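Local coordinates for protein insecticyanin A form (Manduca sexta, PDB 1Z24) that binds the blue bile pigment biliverdin IX gamma in a lipocalin barrel, giving hornworms, together with carotenes, their green camouflage, at residues G65-M70 / S178-L183; A26-A31 / N168-A173. One frame throughout, in Å; residues are numbered along the deposited sequence.

Contact 1: residues G65-M70 / S178-L183; sequences GVKEYM and STTYSL. With BLV (biliverdin IX gamma chromophore), chain B.
Tyr69 lies across the backbone of Ser182 and is the residue of 65-70 most covered by 178-183. Its CG sits between the backbone N and the carbonyl carbon (chi1 64°), which brings the ring over the Tyr181-Ser182 backbone. From CB outward, CG passes the carbonyl of Tyr181, and Tyr69 CD2 comes within 3.2 Å of Tyr181 O at an oblique angle. CE2 meets Tyr181 C and, at the ring edge, OG1 of Thr180. CZ reaches CA and CB of Ser182, and Tyr69 OH ends 3.6 Å from Ser182 CB. The ring thus takes Ser182 CA over one face in a CH-pi contact, 3.8 Å from the Tyr69 centroid; Ser182 OG itself bonds to Thr184 O.

Underneath, the two strands run parallel, an exception among the antiparallel pairings of this lipocalin barrel: the chain's last strand is added to one edge of strand 66-76, whose other edge pairs with 55-63. Lys67 and Tyr69 each donate and accept, beginning with Lys67 N to Thr179 O (2.7 Å). The last bond runs from Leu183 N to Tyr69 O at 2.7 Å. Gly65 O starts the ladder by accepting from Ser178 N at 2.8 Å.

On the face bearing Val66 and Glu68, Val66 CG2 lies beside Thr179 CG2, the two side chains pointing the same way, and the carboxylate oxygen OE1 of Glu68 rests against Leu183 CD2. Toward the barrel interior, Met70 CG touches Leu183 CD1, while Met70 SD reaches C1D of the biliverdin at 3.4 Å.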
loop_
_atom_site.group_PDB
_atom_site.type_symbol
_atom_site.label_atom_id
_atom_site.label_comp_id
_atom_site.label_asym_id
_atom_site.label_seq_id
_atom_site.Cartn_x
_atom_site.Cartn_y
_atom_site.Cartn_z
ATOM N N GLY A 65 18.096 7.310 -34.656
ATOM C CA GLY A 65 19.052 6.610 -35.481
ATOM C C GLY A 65 20.253 6.086 -34.768
ATOM O O GLY A 65 21.116 5.451 -35.359
ATOM N N VAL A 66 20.302 6.344 -33.499
ATOM C CA VAL A 66 21.435 5.856 -32.763
ATOM C C VAL A 66 21.047 4.798 -31.781
ATOM O O VAL A 66 20.065 4.926 -31.023
ATOM C CB VAL A 66 22.011 6.955 -31.927
ATOM C CG1 VAL A 66 23.231 6.345 -31.211
ATOM C CG2 VAL A 66 22.343 8.042 -32.941
ATOM N N LYS A 67 21.849 3.766 -31.799
ATOM C CA LYS A 67 21.565 2.720 -30.903
ATOM C C LYS A 67 22.396 2.873 -29.695
ATOM O O LYS A 67 23.596 2.623 -29.750
ATOM C CB LYS A 67 21.832 1.338 -31.453
ATOM C CG LYS A 67 21.186 0.215 -30.654
ATOM C CD LYS A 67 22.005 -1.037 -30.418
ATOM C CE LYS A 67 22.479 -1.927 -31.560
ATOM N NZ LYS A 67 21.896 -3.297 -31.542
ATOM N N GLU A 68 21.743 3.242 -28.610
ATOM C CA GLU A 68 22.467 3.365 -27.364
ATOM C C GLU A 68 22.358 2.096 -26.530
ATOM O O GLU A 68 21.277 1.449 -26.390
ATOM C CB GLU A 68 22.050 4.575 -26.563
ATOM C CG GLU A 68 22.216 5.818 -27.393
ATOM C CD GLU A 68 21.610 6.998 -26.690
ATOM O OE1 GLU A 68 21.190 6.939 -25.552
ATOM O OE2 GLU A 68 21.558 8.071 -27.413
ATOM N N TYR A 69 23.512 1.733 -25.948
ATOM C CA TYR A 69 23.487 0.544 -25.154
ATOM C C TYR A 69 24.301 0.620 -23.880
ATOM O O TYR A 69 25.092 1.546 -23.677
ATOM C CB TYR A 69 23.872 -0.629 -26.026
ATOM C CG TYR A 69 25.263 -0.484 -26.492
ATOM C CD1 TYR A 69 26.241 -1.194 -25.790
ATOM C CD2 TYR A 69 25.592 0.316 -27.601
ATOM C CE1 TYR A 69 27.575 -1.118 -26.200
ATOM C CE2 TYR A 69 26.922 0.403 -28.032
ATOM C CZ TYR A 69 27.892 -0.323 -27.315
ATOM O OH TYR A 69 29.218 -0.283 -27.673
ATOM N N MET A 70 24.071 -0.375 -23.017
ATOM C CA MET A 70 24.750 -0.471 -21.734
ATOM C C MET A 70 25.087 -1.908 -21.476
ATOM O O MET A 70 24.257 -2.793 -21.710
ATOM C CB MET A 70 23.743 -0.198 -20.603
ATOM C CG MET A 70 23.119 1.157 -20.633
ATOM S SD MET A 70 21.642 1.279 -19.584
ATOM C CE MET A 70 22.281 1.489 -17.943
ATOM N N SER A 178 21.689 3.861 -37.611
ATOM C CA SER A 178 22.834 4.016 -38.484
ATOM C C SER A 178 24.097 3.889 -37.669
ATOM O O SER A 178 25.152 3.516 -38.171
ATOM C CB SER A 178 22.816 5.365 -39.131
ATOM O OG SER A 178 22.900 6.328 -38.078
ATOM N N THR A 179 23.993 4.190 -36.382
ATOM C CA THR A 179 25.168 4.089 -35.549
ATOM C C THR A 179 24.842 3.735 -34.118
ATOM O O THR A 179 23.678 3.859 -33.729
ATOM C CB THR A 179 25.944 5.406 -35.619
ATOM O OG1 THR A 179 27.245 5.226 -35.080
ATOM C CG2 THR A 179 25.140 6.456 -34.869
ATOM N N THR A 180 25.905 3.314 -33.369
ATOM C CA THR A 180 25.856 2.914 -31.962
ATOM C C THR A 180 26.602 3.770 -30.942
ATOM O O THR A 180 27.424 4.626 -31.226
ATOM C CB THR A 180 26.216 1.499 -31.772
ATOM O OG1 THR A 180 27.582 1.396 -31.652
ATOM C CG2 THR A 180 25.720 0.737 -32.952
ATOM N N TYR A 181 26.307 3.541 -29.700
ATOM C CA TYR A 181 26.986 4.319 -28.694
ATOM C C TYR A 181 26.776 3.682 -27.372
ATOM O O TYR A 181 25.635 3.405 -26.967
ATOM C CB TYR A 181 26.493 5.725 -28.716
ATOM C CG TYR A 181 26.932 6.549 -27.572
ATOM C CD1 TYR A 181 28.114 7.270 -27.699
ATOM C CD2 TYR A 181 26.203 6.644 -26.387
ATOM C CE1 TYR A 181 28.584 8.084 -26.669
ATOM C CE2 TYR A 181 26.662 7.461 -25.349
ATOM C CZ TYR A 181 27.853 8.181 -25.487
ATOM O OH TYR A 181 28.326 9.003 -24.477
ATOM N N SER A 182 27.906 3.439 -26.743
ATOM C CA SER A 182 27.946 2.824 -25.440
ATOM C C SER A 182 27.741 3.824 -24.305
ATOM O O SER A 182 28.561 4.685 -24.085
ATOM C CB SER A 182 29.349 2.309 -25.184
ATOM O OG SER A 182 29.375 1.553 -23.975
ATOM N N LEU A 183 26.664 3.708 -23.567
ATOM C CA LEU A 183 26.450 4.622 -22.477
ATOM C C LEU A 183 27.361 4.298 -21.318
ATOM O O LEU A 183 27.718 5.169 -20.559
ATOM C CB LEU A 183 24.990 4.557 -21.966
ATOM C CG LEU A 183 23.986 4.957 -23.047
ATOM C CD1 LEU A 183 22.650 4.549 -22.609
ATOM C CD2 LEU A 183 23.951 6.456 -23.200
HETATM N NA BLV B . 15.856 1.006 -14.974
HETATM C C1A BLV B . 16.007 1.954 -14.018
HETATM C C2A BLV B . 15.758 1.467 -12.671
HETATM C C3A BLV B . 15.451 0.147 -12.815
HETATM C C4A BLV B . 15.507 -0.125 -14.264
HETATM C CMA BLV B . 15.018 -0.912 -11.732
HETATM O OA BLV B . 16.330 3.092 -14.279
HETATM C CAA BLV B . 15.781 2.274 -11.437
HETATM C CBA BLV B . 14.481 3.020 -11.492
HETATM C CGA BLV B . 14.462 4.055 -10.367
HETATM O O1A BLV B . 13.840 3.883 -9.355
HETATM O O2A BLV B . 15.113 5.045 -10.489
HETATM C CHB BLV B . 15.209 -1.372 -14.809
HETATM N NB BLV B . 15.602 -1.026 -17.197
HETATM C C1B BLV B . 15.041 -1.711 -16.142
HETATM C C2B BLV B . 14.290 -2.851 -16.607
HETATM C C3B BLV B . 14.402 -2.837 -17.935
HETATM C C4B BLV B . 15.218 -1.674 -18.304
HETATM C CMB BLV B . 13.547 -3.857 -15.742
HETATM C CAB BLV B . 13.783 -3.818 -18.885
HETATM C CBB BLV B . 13.265 -3.238 -20.016
HETATM C CHC BLV B . 15.584 -1.374 -19.623
HETATM N NC BLV B . 16.835 0.701 -19.572
HETATM C C1C BLV B . 16.441 -0.456 -20.158
HETATM C C2C BLV B . 17.024 -0.600 -21.502
HETATM C C3C BLV B . 17.822 0.434 -21.781
HETATM C C4C BLV B . 17.705 1.285 -20.529
HETATM C CMC BLV B . 16.839 -1.769 -22.348
HETATM C CAC BLV B . 18.669 0.838 -23.003
HETATM C CBC BLV B . 19.745 1.650 -22.861
HETATM C CHD BLV B . 18.307 2.580 -20.357
HETATM N ND BLV B . 18.778 2.461 -17.934
HETATM C C1D BLV B . 18.816 3.123 -19.194
HETATM C C2D BLV B . 19.512 4.439 -19.054
HETATM C C3D BLV B . 19.885 4.571 -17.736
HETATM C C4D BLV B . 19.433 3.350 -17.091
HETATM C CMD BLV B . 19.757 5.469 -20.115
HETATM O OD BLV B . 19.617 3.123 -15.919
HETATM C CAD BLV B . 20.613 5.702 -17.126
HETATM C CBD BLV B . 22.060 5.285 -16.944
HETATM C CGD BLV B . 22.859 6.344 -16.100
HETATM O O1D BLV B . 23.485 7.191 -16.653
HETATM O O2D BLV B . 22.834 6.339 -14.884
#

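Contact 2: residues A26-A31 / N168-A173; sequences AWHEIA and NDFSEA
Asn168 grips strand 25-32 with both backbone and side chain. Asn168 N donates to Ile30 O at 2.8 Å. With CG swung away from the backbone N (chi1 -151°), the amide is carried toward Glu29, and Asn168 ND2 donates to Glu29 OE2 at 2.9 Å. That oxygen is met on its anti side, the donor lying out of the carboxylate plane, and Lys32 forms a salt bridge to the same atom. Replacing Asn168 by alanine removes the amide, and the Glu29 carboxylate would probably be less firmly fixed in its rotation on this side of the pocket. Glu29 also touches the biliverdin, so this amide is a second-shell neighbour of the pigment pocket.

Asp169 turns from the strand; its OD2 accepts from Ser171 N, closing an Asx turn. The strand being gripped belongs to the lipocalin barrel, and at Ile30 and Ala31, both opposite Ile134, it carries a classic beta bulge.

Phe170 then comes back to the barrel. Its ring edge meets the backbone, Phe170 CE2 lying 3.2 Å from Glu29 O in the ring plane, while Phe170 CZ packs on His28 CB at 3.8 Å. The imidazole turns its edge to the phenyl face in an offset edge-to-face pair, planes at 77°, and its ND1 is bonded to Ser136 O. Ser171 follows as N-cap of helix 172-175, its OG accepting from Ala174 N.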
loop_
_atom_site.group_PDB
_atom_site.type_symbol
_atom_site.label_atom_id
_atom_site.label_comp_id
_atom_site.label_asym_id
_atom_site.label_seq_id
_atom_site.Cartn_x
_atom_site.Cartn_y
_atom_site.Cartn_z
ATOM N N ALA A 26 16.316 -12.458 -24.389
ATOM C CA ALA A 26 16.103 -11.098 -24.847
ATOM C C ALA A 26 14.672 -10.646 -24.569
ATOM O O ALA A 26 13.660 -11.129 -25.114
ATOM C CB ALA A 26 16.397 -11.094 -26.331
ATOM N N TRP A 27 14.569 -9.690 -23.692
ATOM C CA TRP A 27 13.232 -9.231 -23.356
ATOM C C TRP A 27 12.906 -7.912 -23.998
ATOM O O TRP A 27 13.677 -6.960 -23.856
ATOM C CB TRP A 27 13.155 -9.056 -21.806
ATOM C CG TRP A 27 13.176 -10.338 -21.033
ATOM C CD1 TRP A 27 14.254 -10.902 -20.386
ATOM C CD2 TRP A 27 12.034 -11.230 -20.843
ATOM N NE1 TRP A 27 13.845 -12.088 -19.810
ATOM C CE2 TRP A 27 12.496 -12.313 -20.033
ATOM C CE3 TRP A 27 10.695 -11.220 -21.268
ATOM C CZ2 TRP A 27 11.666 -13.383 -19.644
ATOM C CZ3 TRP A 27 9.903 -12.334 -20.891
ATOM C CH2 TRP A 27 10.390 -13.386 -20.125
ATOM N N HIS A 28 11.763 -7.872 -24.688
ATOM C CA HIS A 28 11.292 -6.675 -25.337
ATOM C C HIS A 28 10.383 -5.939 -24.382
ATOM O O HIS A 28 9.543 -6.546 -23.691
ATOM C CB HIS A 28 10.462 -6.959 -26.584
ATOM C CG HIS A 28 11.252 -7.811 -27.521
ATOM N ND1 HIS A 28 11.411 -9.156 -27.306
ATOM C CD2 HIS A 28 11.918 -7.461 -28.684
ATOM C CE1 HIS A 28 12.162 -9.596 -28.302
ATOM N NE2 HIS A 28 12.482 -8.610 -29.162
ATOM N N GLU A 29 10.561 -4.626 -24.324
ATOM C CA GLU A 29 9.733 -3.828 -23.430
ATOM C C GLU A 29 8.461 -3.439 -24.175
ATOM O O GLU A 29 8.467 -2.492 -24.901
ATOM C CB GLU A 29 10.534 -2.595 -23.019
ATOM C CG GLU A 29 9.629 -1.609 -22.270
ATOM C CD GLU A 29 10.414 -0.419 -21.912
ATOM O OE1 GLU A 29 11.207 -0.402 -20.971
ATOM O OE2 GLU A 29 10.205 0.559 -22.750
ATOM N N ILE A 30 7.393 -4.201 -24.028
ATOM C CA ILE A 30 6.157 -3.946 -24.720
ATOM C C ILE A 30 5.597 -2.671 -24.221
ATOM O O ILE A 30 5.051 -1.859 -24.945
ATOM C CB ILE A 30 5.197 -5.100 -24.405
ATOM C CG1 ILE A 30 5.723 -6.381 -24.988
ATOM C CG2 ILE A 30 3.834 -4.832 -24.995
ATOM C CD1 ILE A 30 6.009 -6.241 -26.459
ATOM N N ALA A 31 5.721 -2.470 -22.941
ATOM C CA ALA A 31 5.188 -1.225 -22.405
ATOM C C ALA A 31 5.819 -0.964 -21.080
ATOM O O ALA A 31 6.359 -1.899 -20.461
ATOM C CB ALA A 31 3.701 -1.278 -22.173
ATOM N N ASN A 168 5.692 0.549 -26.256
ATOM C CA ASN A 168 6.954 0.808 -26.949
ATOM C C ASN A 168 6.793 0.471 -28.457
ATOM O O ASN A 168 5.761 0.014 -28.896
ATOM C CB ASN A 168 8.143 0.069 -26.408
ATOM C CG ASN A 168 9.362 0.911 -26.675
ATOM O OD1 ASN A 168 9.552 1.489 -27.761
ATOM N ND2 ASN A 168 10.170 1.017 -25.658
ATOM N N ASP A 169 7.785 0.680 -29.267
ATOM C CA ASP A 169 7.592 0.386 -30.659
ATOM C C ASP A 169 8.739 -0.392 -31.168
ATOM O O ASP A 169 9.905 -0.081 -30.918
ATOM C CB ASP A 169 7.331 1.746 -31.389
ATOM C CG ASP A 169 7.302 1.805 -32.930
ATOM O OD1 ASP A 169 7.457 2.851 -33.538
ATOM O OD2 ASP A 169 7.181 0.658 -33.555
ATOM N N PHE A 170 8.354 -1.426 -31.875
ATOM C CA PHE A 170 9.292 -2.351 -32.463
ATOM C C PHE A 170 9.204 -2.442 -34.002
ATOM O O PHE A 170 9.579 -3.448 -34.589
ATOM C CB PHE A 170 9.122 -3.766 -31.805
ATOM C CG PHE A 170 9.524 -3.649 -30.344
ATOM C CD1 PHE A 170 10.856 -3.798 -29.951
ATOM C CD2 PHE A 170 8.555 -3.316 -29.389
ATOM C CE1 PHE A 170 11.220 -3.622 -28.615
ATOM C CE2 PHE A 170 8.889 -3.148 -28.041
ATOM C CZ PHE A 170 10.232 -3.299 -27.678
ATOM N N SER A 171 8.717 -1.416 -34.679
ATOM C CA SER A 171 8.651 -1.465 -36.129
ATOM C C SER A 171 10.074 -1.446 -36.677
ATOM O O SER A 171 11.046 -1.085 -35.949
ATOM C CB SER A 171 7.818 -0.326 -36.653
ATOM O OG SER A 171 8.592 0.823 -36.503
ATOM N N GLU A 172 10.203 -1.850 -37.941
ATOM C CA GLU A 172 11.524 -1.886 -38.510
ATOM C C GLU A 172 12.154 -0.515 -38.463
ATOM O O GLU A 172 13.350 -0.332 -38.217
ATOM C CB GLU A 172 11.522 -2.544 -39.884
ATOM C CG GLU A 172 12.308 -3.875 -39.873
ATOM C CD GLU A 172 12.674 -4.368 -41.276
ATOM O OE1 GLU A 172 13.036 -5.537 -41.551
ATOM O OE2 GLU A 172 12.581 -3.386 -42.174
ATOM N N ALA A 173 11.277 0.454 -38.648
ATOM C CA ALA A 173 11.684 1.840 -38.632
ATOM C C ALA A 173 12.236 2.209 -37.287
ATOM O O ALA A 173 13.331 2.735 -37.191
ATOM C CB ALA A 173 10.545 2.769 -38.990
#

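Both contacts bring the C-terminal part of the chain onto the same barrel sheet, and their segments alternate in sequence; helix 172-175 and strand 179-182 follow one another on the way from contact 2 to contact 1. Contact 1 lies at the surface, about 18 Å between its centre and that of the chain, and is a strand pairing. Contact 2, partly buried, is smaller, with 250 Å² covered against 560 Å²: a loop held mainly by side chains, where contact 1 relies on main-chain bonds. Each reaches the biliverdin pocket, contact 1 through the Met70 thioether, Leu183 and the backbone carbonyl of Glu68, contact 2 through the side chain of Glu29.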